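PDB 2QJV: uncharacterized IolB-like protein, which probably acts as a sugar isomerase of the KduI/IolB family, a bicupin whose chain binds nickel in the crystal. Local coordinates for residues R49-V54 with L105-A110; Y88-T93 with L116-I121. The protein carries 2 engineered substitutions. All coordinates share one frame; numbering follows the deposited sequence.

Contact 1: R49-V54 with L105-A110; sequences RERCLV and LAVCSA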
# COMPACT_ATOMS: atom_id res chain seq x y z
N ARG A 49 34.08 9.58 7.27
CA ARG A 49 33.05 10.59 7.23
C ARG A 49 33.46 11.88 7.96
O ARG A 49 34.13 11.83 9.01
CB ARG A 49 31.77 9.97 7.80
CG ARG A 49 31.32 8.83 6.88
CD ARG A 49 30.09 8.14 7.24
NE ARG A 49 28.86 8.92 7.17
CZ ARG A 49 28.16 9.20 6.07
NH1 ARG A 49 28.61 8.91 4.84
NH2 ARG A 49 27.02 9.82 6.21
N GLU A 50 33.14 13.03 7.35
CA GLU A 50 33.25 14.31 8.03
C GLU A 50 31.90 14.52 8.75
O GLU A 50 30.88 13.92 8.40
CB GLU A 50 33.57 15.50 7.11
CG GLU A 50 32.54 15.76 6.06
CD GLU A 50 32.75 17.03 5.27
OE1 GLU A 50 33.86 17.64 5.32
OE2 GLU A 50 31.76 17.39 4.58
N ARG A 51 31.95 15.33 9.79
CA ARG A 51 30.82 15.62 10.64
C ARG A 51 30.69 17.10 11.03
O ARG A 51 31.67 17.87 11.09
CB ARG A 51 30.89 14.79 11.93
CG ARG A 51 30.67 13.29 11.79
CD ARG A 51 31.03 12.48 13.04
NE ARG A 51 30.70 11.05 12.85
CZ ARG A 51 31.48 10.14 12.27
NH1 ARG A 51 32.66 10.47 11.78
NH2 ARG A 51 31.06 8.89 12.13
N CYS A 52 29.44 17.48 11.30
CA CYS A 52 29.08 18.78 11.83
C CYS A 52 28.17 18.47 13.03
O CYS A 52 27.08 17.93 12.90
CB CYS A 52 28.40 19.70 10.80
SG CYS A 52 28.05 21.36 11.43
N LEU A 53 28.71 18.75 14.21
CA LEU A 53 28.05 18.55 15.49
C LEU A 53 27.28 19.81 15.75
O LEU A 53 27.89 20.87 15.93
CB LEU A 53 29.07 18.37 16.60
CG LEU A 53 29.73 16.99 16.82
CD1 LEU A 53 30.01 16.28 15.53
CD2 LEU A 53 31.00 17.17 17.68
N VAL A 54 25.97 19.72 15.75
CA VAL A 54 25.11 20.88 15.98
C VAL A 54 24.48 20.75 17.38
O VAL A 54 23.85 19.72 17.70
CB VAL A 54 24.03 21.06 14.91
CG1 VAL A 54 23.14 22.31 15.25
CG2 VAL A 54 24.67 21.18 13.49
N LEU A 105 21.84 16.88 20.83
CA LEU A 105 22.95 16.96 19.88
C LEU A 105 22.63 16.33 18.55
O LEU A 105 22.25 15.15 18.50
CB LEU A 105 24.21 16.26 20.46
CG LEU A 105 25.49 16.22 19.60
CD1 LEU A 105 26.19 17.58 19.54
CD2 LEU A 105 26.40 15.10 20.16
N ALA A 106 22.85 17.10 17.48
CA ALA A 106 22.70 16.60 16.10
C ALA A 106 24.10 16.32 15.55
O ALA A 106 25.02 17.13 15.71
CB ALA A 106 21.91 17.58 15.20
N VAL A 107 24.28 15.12 14.99
CA VAL A 107 25.54 14.72 14.32
C VAL A 107 25.19 14.56 12.82
O VAL A 107 24.50 13.61 12.40
CB VAL A 107 26.19 13.47 14.94
CG1 VAL A 107 27.56 13.18 14.27
CG2 VAL A 107 26.37 13.63 16.49
N CYS A 108 25.64 15.52 12.03
CA CYS A 108 25.40 15.56 10.59
C CYS A 108 26.61 14.94 9.92
O CYS A 108 27.73 15.36 10.22
CB CYS A 108 25.20 17.00 10.09
SG CYS A 108 24.05 17.99 11.07
N SER A 109 26.43 13.94 9.05
CA SER A 109 27.57 13.29 8.43
C SER A 109 27.46 13.10 6.92
O SER A 109 26.37 13.00 6.39
CB SER A 109 27.85 11.93 9.11
OG SER A 109 26.76 11.03 8.96
N ALA A 110 28.62 13.04 6.27
CA ALA A 110 28.73 12.83 4.83
C ALA A 110 30.14 12.35 4.52
O ALA A 110 31.02 12.39 5.40
CB ALA A 110 28.37 14.11 4.02
O HOH W 1 28.24 8.33 9.95
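Glu50, Cys52 and Val54 pair with Ala110, Cys108 and Ala106 through six backbone hydrogen bonds, so 49-54 and 105-110 run as neighbouring antiparallel strands. The bonds tighten toward Val54. Ala110 N to Glu50 O is 3.2 Å, while Ala106 N to Val54 O is 2.8 Å and nearly straight, at 171°. CA-H...O contacts add to them: Arg51 CA, opposite Ser109, lies 3.1 Å from Cys108 O.

The main polar side-chain contact joins Arg49 to Ser109. Arg49 bends at chi3 (66°), which brings its guanidinium back alongside Ser109 and Ala110. NH2 donates to Ser109 OG at 3.0 Å, with OG tilted 15° from the guanidinium plane. Ala110 N sits over one face of the group. One water accepts from Arg49 NE and donates to Ser109 OG, so it bridges the same two side chains. Arg49 NH2 also bonds to Tyr28 O, which further fixes the group.

Apolar contacts lie on both faces of the sheet. On the face of Arg51, Leu53 and Val107, Val107 CG1 meets Arg51 CD at 3.7 Å. The two side chains cross obliquely. The polar end of Arg51 goes on to a salt bridge with Asp47. Leu53 lies side by side with Val107 and touches CG1 with its CD1. On the other face Val54 CG2 meets Cys108 SG at 4.1 Å, and Val54 CB meets Ala106 CB. Val54, Ala106 and Cys108 also pack on Leu242 and Val244 of strand 238-246.

This is the antiparallel pairing of a cupin jelly roll. Its Val54, Ala106 and Cys108 face packs on a strand of the C-terminal half, consistent with a bicupin.

Contact 2: Y88-T93 with L116-I121; sequences YLPHHT and LPVRLI. With NI (nickel (II) ion), chain C.
A short antiparallel bridge at the edge of the N-terminal sheet leads here into a loop that binds nickel. Tyr88 and Arg119 form the hydrogen-bonded pair. Tyr88 N donates to Arg119 O at 2.9 Å, and Arg119 N returns a bond to Tyr88 O at 3.1 Å.

The Tyr88 side chain carries much of the packing. Its CG is anti to the backbone N (chi1 171°), and the ring lies alongside 116-119. Pro117 O approaches the ring edge in plane, 3.5 Å from Tyr88 CD2. Leu116 crosses the ring at about a right angle and brings its CB to 3.8 Å from Tyr88 CE2. The Arg119 guanidinium lies at 31° to the ring, with Tyr88 CB over one of its faces. Its NH1 bonds to Leu149 O. A water donates to Tyr88 OH and accepts from Leu116 N, while Glu50 OE1 is a further hydrogen-bond partner of this hydroxyl.

Beyond the strand, Pro90 packs its ring on 116-118, with CB and CG beside Leu116 O. Pro90 CD meets Val118 CG2 at 3.7 Å, and the same methyl touches Thr93 CG2 at 3.8 Å.

Nickel is bound by the next two residues after Pro90, away from 116-121. His92 NE2 binds it at 2.0 Å and His91 NE2 at 2.4 Å, and two waters are also ligands. His91 CD2 lies over the centre of the His92 ring.

With two adjacent histidines and two waters as its ligands, this nickel differs from the one held by His171, His173, Glu186 and His229. Half of its known ligands are waters, which could be exchanged; whether the site has a role is not established.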
# COMPACT_ATOMS: atom_id res chain seq x y z
N TYR A 88 32.77 21.59 13.44
CA TYR A 88 33.13 20.85 12.23
C TYR A 88 34.27 19.87 12.54
O TYR A 88 35.30 20.26 13.10
CB TYR A 88 33.52 21.79 11.05
CG TYR A 88 34.08 20.98 9.90
CD1 TYR A 88 33.23 20.32 9.01
CD2 TYR A 88 35.46 20.79 9.76
CE1 TYR A 88 33.76 19.54 7.99
CE2 TYR A 88 35.99 20.00 8.74
CZ TYR A 88 35.13 19.38 7.87
OH TYR A 88 35.65 18.59 6.88
N LEU A 89 34.09 18.60 12.16
CA LEU A 89 35.09 17.57 12.32
C LEU A 89 35.43 16.97 10.96
O LEU A 89 34.54 16.47 10.29
CB LEU A 89 34.63 16.42 13.24
CG LEU A 89 34.15 16.68 14.65
CD1 LEU A 89 33.67 15.35 15.28
CD2 LEU A 89 35.28 17.38 15.44
N PRO A 90 36.71 17.01 10.56
CA PRO A 90 37.10 16.35 9.31
C PRO A 90 37.07 14.85 9.53
O PRO A 90 36.84 14.37 10.67
CB PRO A 90 38.52 16.85 9.08
CG PRO A 90 39.04 17.09 10.45
CD PRO A 90 37.87 17.61 11.24
N HIS A 91 37.24 14.09 8.47
CA HIS A 91 37.26 12.63 8.61
C HIS A 91 38.56 12.19 9.32
O HIS A 91 39.48 12.99 9.51
CB HIS A 91 37.04 11.98 7.26
CG HIS A 91 38.25 11.97 6.43
ND1 HIS A 91 38.78 13.12 5.87
CD2 HIS A 91 39.11 10.97 6.13
CE1 HIS A 91 39.88 12.81 5.22
NE2 HIS A 91 40.10 11.52 5.37
N HIS A 92 38.61 10.93 9.75
CA HIS A 92 39.72 10.36 10.53
C HIS A 92 39.90 11.14 11.85
O HIS A 92 41.02 11.32 12.29
CB HIS A 92 41.13 10.39 9.88
CG HIS A 92 41.26 9.82 8.51
ND1 HIS A 92 40.79 8.57 8.14
CD2 HIS A 92 41.98 10.29 7.45
CE1 HIS A 92 41.13 8.36 6.88
NE2 HIS A 92 41.84 9.39 6.43
N THR A 93 38.82 11.61 12.44
CA THR A 93 38.90 12.43 13.67
C THR A 93 37.96 11.90 14.75
O THR A 93 36.77 12.19 14.74
CB THR A 93 38.60 13.93 13.39
OG1 THR A 93 39.41 14.39 12.31
CG2 THR A 93 38.88 14.80 14.68
N LEU A 116 40.78 19.62 5.97
CA LEU A 116 40.37 20.79 6.76
C LEU A 116 40.60 20.51 8.25
O LEU A 116 40.55 19.35 8.68
CB LEU A 116 38.90 21.11 6.50
CG LEU A 116 38.57 21.58 5.08
CD1 LEU A 116 37.04 21.60 4.91
CD2 LEU A 116 39.23 22.93 4.77
N PRO A 117 40.90 21.56 9.03
CA PRO A 117 41.04 21.32 10.45
C PRO A 117 39.71 21.30 11.19
O PRO A 117 38.67 21.75 10.66
CB PRO A 117 41.86 22.53 10.93
CG PRO A 117 41.41 23.63 10.03
CD PRO A 117 41.22 22.96 8.69
N VAL A 118 39.74 20.72 12.39
CA VAL A 118 38.64 20.82 13.30
C VAL A 118 38.38 22.34 13.52
O VAL A 118 39.32 23.11 13.67
CB VAL A 118 38.99 20.14 14.67
CG1 VAL A 118 37.99 20.53 15.80
CG2 VAL A 118 39.14 18.62 14.53
N ARG A 119 37.13 22.78 13.52
CA ARG A 119 36.86 24.18 13.84
C ARG A 119 35.51 24.39 14.50
O ARG A 119 34.55 23.68 14.24
CB ARG A 119 36.95 25.09 12.58
CG ARG A 119 35.82 25.02 11.60
CD ARG A 119 35.98 26.04 10.48
NE ARG A 119 34.76 26.15 9.65
CZ ARG A 119 34.38 25.33 8.68
NH1 ARG A 119 35.10 24.26 8.33
NH2 ARG A 119 33.25 25.59 8.04
N LEU A 120 35.45 25.41 15.35
CA LEU A 120 34.23 25.87 15.92
C LEU A 120 33.48 26.73 14.90
O LEU A 120 34.07 27.54 14.20
CB LEU A 120 34.50 26.75 17.15
CG LEU A 120 33.29 27.20 18.00
CD1 LEU A 120 32.54 26.00 18.66
CD2 LEU A 120 33.73 28.22 19.06
N ILE A 121 32.17 26.51 14.81
CA ILE A 121 31.28 27.41 14.05
C ILE A 121 30.39 28.03 15.12
O ILE A 121 29.35 27.50 15.50
CB ILE A 121 30.44 26.72 12.95
CG1 ILE A 121 31.31 25.87 12.00
CG2 ILE A 121 29.61 27.82 12.19
CD1 ILE A 121 30.50 24.92 11.10
NI NI C . 41.83 10.14 4.58
O HOH W 2 38.22 18.05 5.33
O HOH W 3 43.48 11.94 4.55
O HOH W 4 40.77 8.50 3.90

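Contacts 1 and 2 belong to one sheet, in which strands 49-55 and 86-89 are neighbours, and their centres are about 10 Å apart. Arg51 O and Leu89 N, 2.7 Å apart, probably form a backbone hydrogen bond between them. The side chains of the two contacts meet where Glu50 OE1 comes to 2.6 Å from Tyr88 OH. Glu50 also accepts from the backbone N atoms of Asp151, Ser152 and Leu153, so its carboxylate ties both contacts to the loop 151-153. At the metal end, Arg49 O packs on His91 CB. The Glu50 side chain remains about 10 Å from the nickel of His91 and His92 and is not one of the ligands named for either nickel site.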